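Local structure of intracellular protein transport protein USO1 (6LSU) at residues 226-230 with 231-235; 400-404 with 405-409; 622-625 with 626-630. The protein is required for transport from the endoplasmic reticulum to the Golgi, acting as a dimeric tether whose globular head is the part described here. All blocks are in the same frame, centred on the assembly; numbering follows the deposited sequence.

Contact 1 (226-230 with 231-235); sequences KLVAF and ENIFE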
# COMPACT_ATOMS: atom_id res chain seq x y z
N LYS A 226 -6.91 13.21 -19.17
CA LYS A 226 -7.96 12.91 -20.18
C LYS A 226 -7.36 13.16 -21.57
O LYS A 226 -7.49 12.28 -22.47
CB LYS A 226 -9.25 13.68 -19.86
CG LYS A 226 -9.96 13.24 -18.57
CD LYS A 226 -11.09 12.19 -18.73
CE LYS A 226 -10.61 10.84 -19.26
NZ LYS A 226 -11.70 9.96 -19.76
N LEU A 227 -6.62 14.25 -21.72
CA LEU A 227 -5.96 14.57 -23.01
C LEU A 227 -5.03 13.44 -23.46
O LEU A 227 -5.00 13.15 -24.69
CB LEU A 227 -5.18 15.89 -22.86
CG LEU A 227 -5.96 17.12 -23.32
CD1 LEU A 227 -5.23 18.39 -22.94
CD2 LEU A 227 -6.21 17.05 -24.81
N VAL A 228 -4.27 12.85 -22.52
CA VAL A 228 -3.25 11.81 -22.87
C VAL A 228 -4.00 10.52 -23.19
O VAL A 228 -3.66 9.85 -24.21
CB VAL A 228 -2.22 11.61 -21.74
CG1 VAL A 228 -1.52 10.27 -21.86
CG2 VAL A 228 -1.19 12.73 -21.73
N ALA A 229 -5.00 10.19 -22.37
CA ALA A 229 -5.83 8.97 -22.49
C ALA A 229 -6.42 8.84 -23.90
O ALA A 229 -6.51 7.71 -24.38
CB ALA A 229 -6.91 9.00 -21.45
N PHE A 230 -6.82 9.96 -24.53
CA PHE A 230 -7.51 9.95 -25.84
C PHE A 230 -6.51 9.66 -26.95
O PHE A 230 -6.96 9.39 -28.09
CB PHE A 230 -8.28 11.25 -26.11
CG PHE A 230 -9.38 11.55 -25.13
CD1 PHE A 230 -9.84 10.59 -24.23
CD2 PHE A 230 -9.97 12.81 -25.11
CE1 PHE A 230 -10.84 10.89 -23.32
CE2 PHE A 230 -10.98 13.10 -24.20
CZ PHE A 230 -11.41 12.14 -23.31
N GLU A 231 -5.21 9.66 -26.62
CA GLU A 231 -4.10 9.46 -27.59
C GLU A 231 -3.69 7.97 -27.66
O GLU A 231 -2.55 7.67 -28.13
CB GLU A 231 -2.93 10.36 -27.24
CG GLU A 231 -3.25 11.85 -27.41
CD GLU A 231 -3.82 12.17 -28.79
OE1 GLU A 231 -3.35 11.55 -29.79
OE2 GLU A 231 -4.74 13.04 -28.87
N ASN A 232 -4.58 7.07 -27.24
CA ASN A 232 -4.38 5.61 -27.39
C ASN A 232 -3.03 5.25 -26.76
O ASN A 232 -2.24 4.51 -27.40
CB ASN A 232 -4.47 5.18 -28.87
CG ASN A 232 -4.25 3.70 -29.05
OD1 ASN A 232 -4.99 2.87 -28.50
ND2 ASN A 232 -3.22 3.34 -29.79
N ILE A 233 -2.78 5.75 -25.55
CA ILE A 233 -1.46 5.63 -24.87
C ILE A 233 -1.26 4.23 -24.24
O ILE A 233 -0.11 3.72 -24.32
CB ILE A 233 -1.27 6.77 -23.86
CG1 ILE A 233 0.17 6.78 -23.34
CG2 ILE A 233 -2.29 6.70 -22.75
CD1 ILE A 233 0.56 8.11 -22.74
N PHE A 234 -2.30 3.60 -23.65
CA PHE A 234 -2.21 2.26 -23.02
C PHE A 234 -1.60 1.24 -23.99
O PHE A 234 -0.64 0.52 -23.58
CB PHE A 234 -3.57 1.84 -22.45
CG PHE A 234 -4.09 2.84 -21.45
CD1 PHE A 234 -3.22 3.53 -20.62
CD2 PHE A 234 -5.42 3.18 -21.41
CE1 PHE A 234 -3.69 4.47 -19.72
CE2 PHE A 234 -5.88 4.16 -20.55
CZ PHE A 234 -5.02 4.77 -19.67
N GLU A 235 -2.08 1.22 -25.24
CA GLU A 235 -1.58 0.31 -26.31
C GLU A 235 -0.07 0.53 -26.49
O GLU A 235 0.71 -0.47 -26.49
CB GLU A 235 -2.34 0.60 -27.61
CG GLU A 235 -2.43 -0.59 -28.57
CD GLU A 235 -3.65 -0.54 -29.47
OE1 GLU A 235 -4.76 -0.94 -29.02
OE2 GLU A 235 -3.50 -0.08 -30.63
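Glu231 N donates to Val228 O at 2.9 Å, and this single backbone bond bridges the C-terminal part of helix 222-229 and the turn that follows. It spans three residues, not the four of an alpha-helix; the N-H...O angle is 151°, and the donor stands above the carbonyl plane, 52° out of it. Two side chains gather round the same turn. In Glu231 a chi1 of -66° sets CG beside the residue's own backbone N, which brings it back toward Leu227, 3.5 Å from Leu227 O. On the inner side Ile233 brings CG2 to Val228 O (3.7 Å) and lies obliquely against the Val228 side chain; the exact depth of that apolar meeting is not certain in the model.

The backbone explains these positions. Ala229 to Asn232 form a type I beta turn, and Asn232 next takes positive phi and psi, swinging the chain into helix 233-244. Further out, Ile263 of helix 251-264 touches both Val228 and Ile233, while Ile192 of helix 191-198 touches Val228. This is a tight corner between two successive helices, within ARM 4. Its chemistry suggests that the corner is held mainly by backbone and aliphatic contact, the Glu231 carboxylate adding a polar tie to helix 191-198 through a weak bond of OE2 to Ser193 OG.

Contact 2 (400-404 with 405-409); sequences KLIPV and VSILI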
# COMPACT_ATOMS: atom_id res chain seq x y z
N LYS A 400 -2.42 -31.78 -5.36
CA LYS A 400 -3.63 -31.64 -4.52
C LYS A 400 -4.12 -30.19 -4.67
O LYS A 400 -3.29 -29.31 -4.81
CB LYS A 400 -3.30 -32.07 -3.09
CG LYS A 400 -4.46 -31.98 -2.11
CD LYS A 400 -5.79 -32.56 -2.61
CE LYS A 400 -6.84 -32.73 -1.53
NZ LYS A 400 -8.21 -32.80 -2.08
N LEU A 401 -5.43 -29.97 -4.78
CA LEU A 401 -5.99 -28.61 -4.86
C LEU A 401 -6.47 -28.21 -3.47
O LEU A 401 -7.29 -28.94 -2.90
CB LEU A 401 -7.14 -28.61 -5.86
CG LEU A 401 -6.72 -28.86 -7.30
CD1 LEU A 401 -7.93 -29.28 -8.12
CD2 LEU A 401 -6.08 -27.62 -7.90
N ILE A 402 -5.96 -27.10 -2.93
CA ILE A 402 -6.42 -26.58 -1.61
C ILE A 402 -7.23 -25.33 -1.86
O ILE A 402 -6.86 -24.49 -2.68
CB ILE A 402 -5.24 -26.35 -0.66
CG1 ILE A 402 -4.46 -27.65 -0.42
CG2 ILE A 402 -5.73 -25.76 0.64
CD1 ILE A 402 -3.32 -27.87 -1.37
N PRO A 403 -8.36 -25.17 -1.16
CA PRO A 403 -9.14 -23.94 -1.20
C PRO A 403 -8.32 -22.76 -0.68
O PRO A 403 -7.67 -22.88 0.33
CB PRO A 403 -10.34 -24.19 -0.31
CG PRO A 403 -10.40 -25.66 -0.18
CD PRO A 403 -8.97 -26.17 -0.29
N VAL A 404 -8.37 -21.65 -1.43
CA VAL A 404 -7.68 -20.37 -1.10
C VAL A 404 -8.08 -19.95 0.33
O VAL A 404 -7.23 -19.64 1.14
CB VAL A 404 -7.96 -19.35 -2.21
CG1 VAL A 404 -8.34 -17.96 -1.73
CG2 VAL A 404 -6.76 -19.30 -3.13
N VAL A 405 -9.32 -20.10 0.72
CA VAL A 405 -9.72 -19.58 2.06
C VAL A 405 -8.95 -20.36 3.15
O VAL A 405 -8.48 -19.74 4.10
CB VAL A 405 -11.23 -19.63 2.26
CG1 VAL A 405 -11.61 -19.27 3.67
CG2 VAL A 405 -11.88 -18.70 1.27
N SER A 406 -8.87 -21.69 3.03
CA SER A 406 -8.03 -22.56 3.90
C SER A 406 -6.58 -22.04 3.98
O SER A 406 -6.10 -21.82 5.12
CB SER A 406 -8.11 -24.00 3.42
OG SER A 406 -9.43 -24.49 3.65
N ILE A 407 -5.90 -21.79 2.86
CA ILE A 407 -4.49 -21.27 2.87
C ILE A 407 -4.42 -19.95 3.65
O ILE A 407 -3.50 -19.72 4.32
CB ILE A 407 -3.90 -21.10 1.47
CG1 ILE A 407 -4.02 -22.39 0.66
CG2 ILE A 407 -2.43 -20.66 1.55
CD1 ILE A 407 -3.33 -22.28 -0.63
N LEU A 408 -5.39 -19.07 3.48
CA LEU A 408 -5.36 -17.78 4.18
C LEU A 408 -5.34 -18.04 5.69
O LEU A 408 -4.51 -17.49 6.37
CB LEU A 408 -6.56 -16.93 3.76
CG LEU A 408 -6.48 -16.39 2.34
CD1 LEU A 408 -7.72 -15.59 2.02
CD2 LEU A 408 -5.26 -15.50 2.12
N ILE A 409 -6.25 -18.86 6.15
CA ILE A 409 -6.45 -19.14 7.60
C ILE A 409 -5.20 -19.83 8.12
O ILE A 409 -4.72 -19.46 9.17
CB ILE A 409 -7.71 -19.98 7.80
CG1 ILE A 409 -8.94 -19.13 7.45
CG2 ILE A 409 -7.74 -20.47 9.24
CD1 ILE A 409 -10.26 -19.88 7.47
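Ser406, in the first turn of helix 404-414, brings its CB to 3.3 Å from the backbone oxygen Pro403 O, while its OG stays 4.1 Å from both CB and CG of the proline ring, a contact too long to be more than loose packing. Pro403, the last residue of strand 399-403, occupies the N-cap position.

Ile407 closes the first helical turn: its N donates to Pro403 O at 3.3 Å, in the carbonyl plane and with an N-H...O angle of 162°. Its side chain also reaches back to the strand. A chi1 of -53° lays CG1 beside the backbone N, facing the N-terminal end of the helix, and there it meets Ile402 CG2 at 3.8 Å, the two side chains crossing at about a right angle. Leu408 repeats the backbone pattern one residue on, with N to Val404 O at 3.0 Å, and its CG sits 3.5 Å from that same oxygen.

The N-to-C directions of strand 400-403 and helix 405-409 differ by 70°, making a sharp strand-to-helix corner within ARM 7. Strand 399-403 pairs antiparallel with strand 380-384, through backbone bonds of Lys400 with Tyr383 and Ile402 with Val381. Phe346 of helix 337-346 touches Val404, Ile407 and Leu408; Phe376 of helix 370-376 packs on Val404, Val405 and Leu408; and helix 421-435 receives Val405 at Tyr434 and Leu408 at Cys427, Leu430 and Leu431.

Contact 3 (622-625 with 626-630); sequences VTIK and CLVTM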
# COMPACT_ATOMS: atom_id res chain seq x y z
N VAL A 622 -0.50 -3.64 35.15
CA VAL A 622 -1.65 -2.69 35.27
C VAL A 622 -2.65 -2.91 34.13
O VAL A 622 -3.90 -2.60 34.33
CB VAL A 622 -1.16 -1.23 35.35
CG1 VAL A 622 -0.01 -0.97 34.40
CG2 VAL A 622 -2.30 -0.26 35.13
N THR A 623 -2.18 -3.42 32.99
CA THR A 623 -3.03 -3.64 31.79
C THR A 623 -3.93 -4.85 32.03
O THR A 623 -5.18 -4.66 32.06
CB THR A 623 -2.19 -3.73 30.51
OG1 THR A 623 -1.07 -2.86 30.63
CG2 THR A 623 -2.99 -3.31 29.30
N ILE A 624 -3.36 -6.05 32.21
CA ILE A 624 -4.16 -7.23 32.62
C ILE A 624 -5.08 -6.87 33.80
O ILE A 624 -6.30 -7.16 33.76
CB ILE A 624 -3.29 -8.42 33.02
CG1 ILE A 624 -2.23 -8.77 31.97
CG2 ILE A 624 -4.22 -9.57 33.31
CD1 ILE A 624 -2.81 -9.09 30.62
N LYS A 625 -4.52 -6.26 34.84
CA LYS A 625 -5.29 -5.98 36.06
C LYS A 625 -6.53 -5.18 35.65
O LYS A 625 -7.64 -5.58 36.08
CB LYS A 625 -4.35 -5.39 37.11
CG LYS A 625 -4.93 -4.36 38.08
CD LYS A 625 -3.86 -3.88 39.03
CE LYS A 625 -4.02 -2.44 39.45
NZ LYS A 625 -2.80 -1.96 40.15
N CYS A 626 -6.40 -4.15 34.81
CA CYS A 626 -7.57 -3.31 34.42
C CYS A 626 -8.52 -4.12 33.50
O CYS A 626 -9.77 -3.96 33.58
CB CYS A 626 -7.14 -2.00 33.77
SG CYS A 626 -6.08 -0.93 34.81
N LEU A 627 -7.98 -5.02 32.65
CA LEU A 627 -8.81 -5.77 31.68
C LEU A 627 -9.64 -6.81 32.42
O LEU A 627 -10.90 -6.90 32.11
CB LEU A 627 -7.93 -6.42 30.60
CG LEU A 627 -7.50 -5.46 29.49
CD1 LEU A 627 -6.66 -6.20 28.44
CD2 LEU A 627 -8.73 -4.81 28.87
N VAL A 628 -9.00 -7.55 33.35
CA VAL A 628 -9.72 -8.43 34.32
C VAL A 628 -10.79 -7.60 35.02
O VAL A 628 -11.89 -8.06 35.11
CB VAL A 628 -8.80 -9.10 35.35
CG1 VAL A 628 -9.65 -9.82 36.39
CG2 VAL A 628 -7.84 -10.09 34.71
N THR A 629 -10.46 -6.43 35.54
CA THR A 629 -11.42 -5.59 36.31
C THR A 629 -12.57 -5.25 35.36
O THR A 629 -13.73 -5.37 35.75
CB THR A 629 -10.77 -4.32 36.84
OG1 THR A 629 -9.60 -4.71 37.57
CG2 THR A 629 -11.72 -3.45 37.65
N MET A 630 -12.23 -4.83 34.14
CA MET A 630 -13.22 -4.40 33.11
C MET A 630 -14.18 -5.57 32.78
O MET A 630 -15.44 -5.37 32.66
CB MET A 630 -12.49 -3.98 31.84
CG MET A 630 -13.33 -3.06 31.01
SD MET A 630 -12.59 -2.73 29.41
CE MET A 630 -11.07 -1.93 29.94
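Thr629 turns its hydroxyl back along the helix onto Lys625 O, four residues earlier, with OG1 donating at 2.6 Å. A chi1 of -53° makes this possible, since it places OG1 beside the threonine's own backbone N and opposite its carbonyl carbon. Thr629 N donates to the same oxygen at 3.0 Å, and the two donors arrive from opposite faces of the carbonyl plane: OG1 stands 35° out of it, N is tilted by 24°. One acceptor is thus gripped twice. A valine here would keep the backbone bond but is likely to leave Lys625 O without its second donor, and Arg666 NH1 of helix 660-673, which makes a weak bond to OG1, without that mate.

Round the helix, Ile624 and Val628 are paired through one methyl each, CG2 to CG2 at 3.9 Å, with the side chains set obliquely. Val628 CG2 also closes to 3.4 Å on Ile624 O. The N-H to C=O bond from i+4 back to i, here Val628 N to Ile624 O at 2.8 Å, is the alpha-helical pattern of helix 622-637, whose 622-630 part lies in ARM 10 of the alpha-helical head. The apolar pair faces inward: Phe613 of helix 604-614 touches both residues, as does Leu571.

Leu627 is turned to a different side. Its CG lies 3.6 Å from Thr623 O, the acceptor of Leu627 N, and the side chain meets Leu583 of helix 577-590 and Phe670 of helix 660-673. Near the start of the helix, Gln669 of helix 660-673 lies against Val622.

In the fold
Along the chain the three contacts follow in series, in ARM 4, ARM 7 and ARM 10. Their centre distances show that they sample well-separated points of the globular head: contacts 1 and 2 are 40 Å apart and contacts 2 and 3 are 38 Å apart, while contacts 1 and 3 lie 60 Å apart on opposite sides of the chain's centre. No two touch; the nearest atoms, of contacts 2 and 3, are still about 23 Å apart. They also share no helix or strand: contact 1 is a corner between two helices, contact 2 joins a two-stranded sheet to a helix, and contact 3 lies within one helix. This spacing fits an elongated repeat scaffold built from locally packed helices.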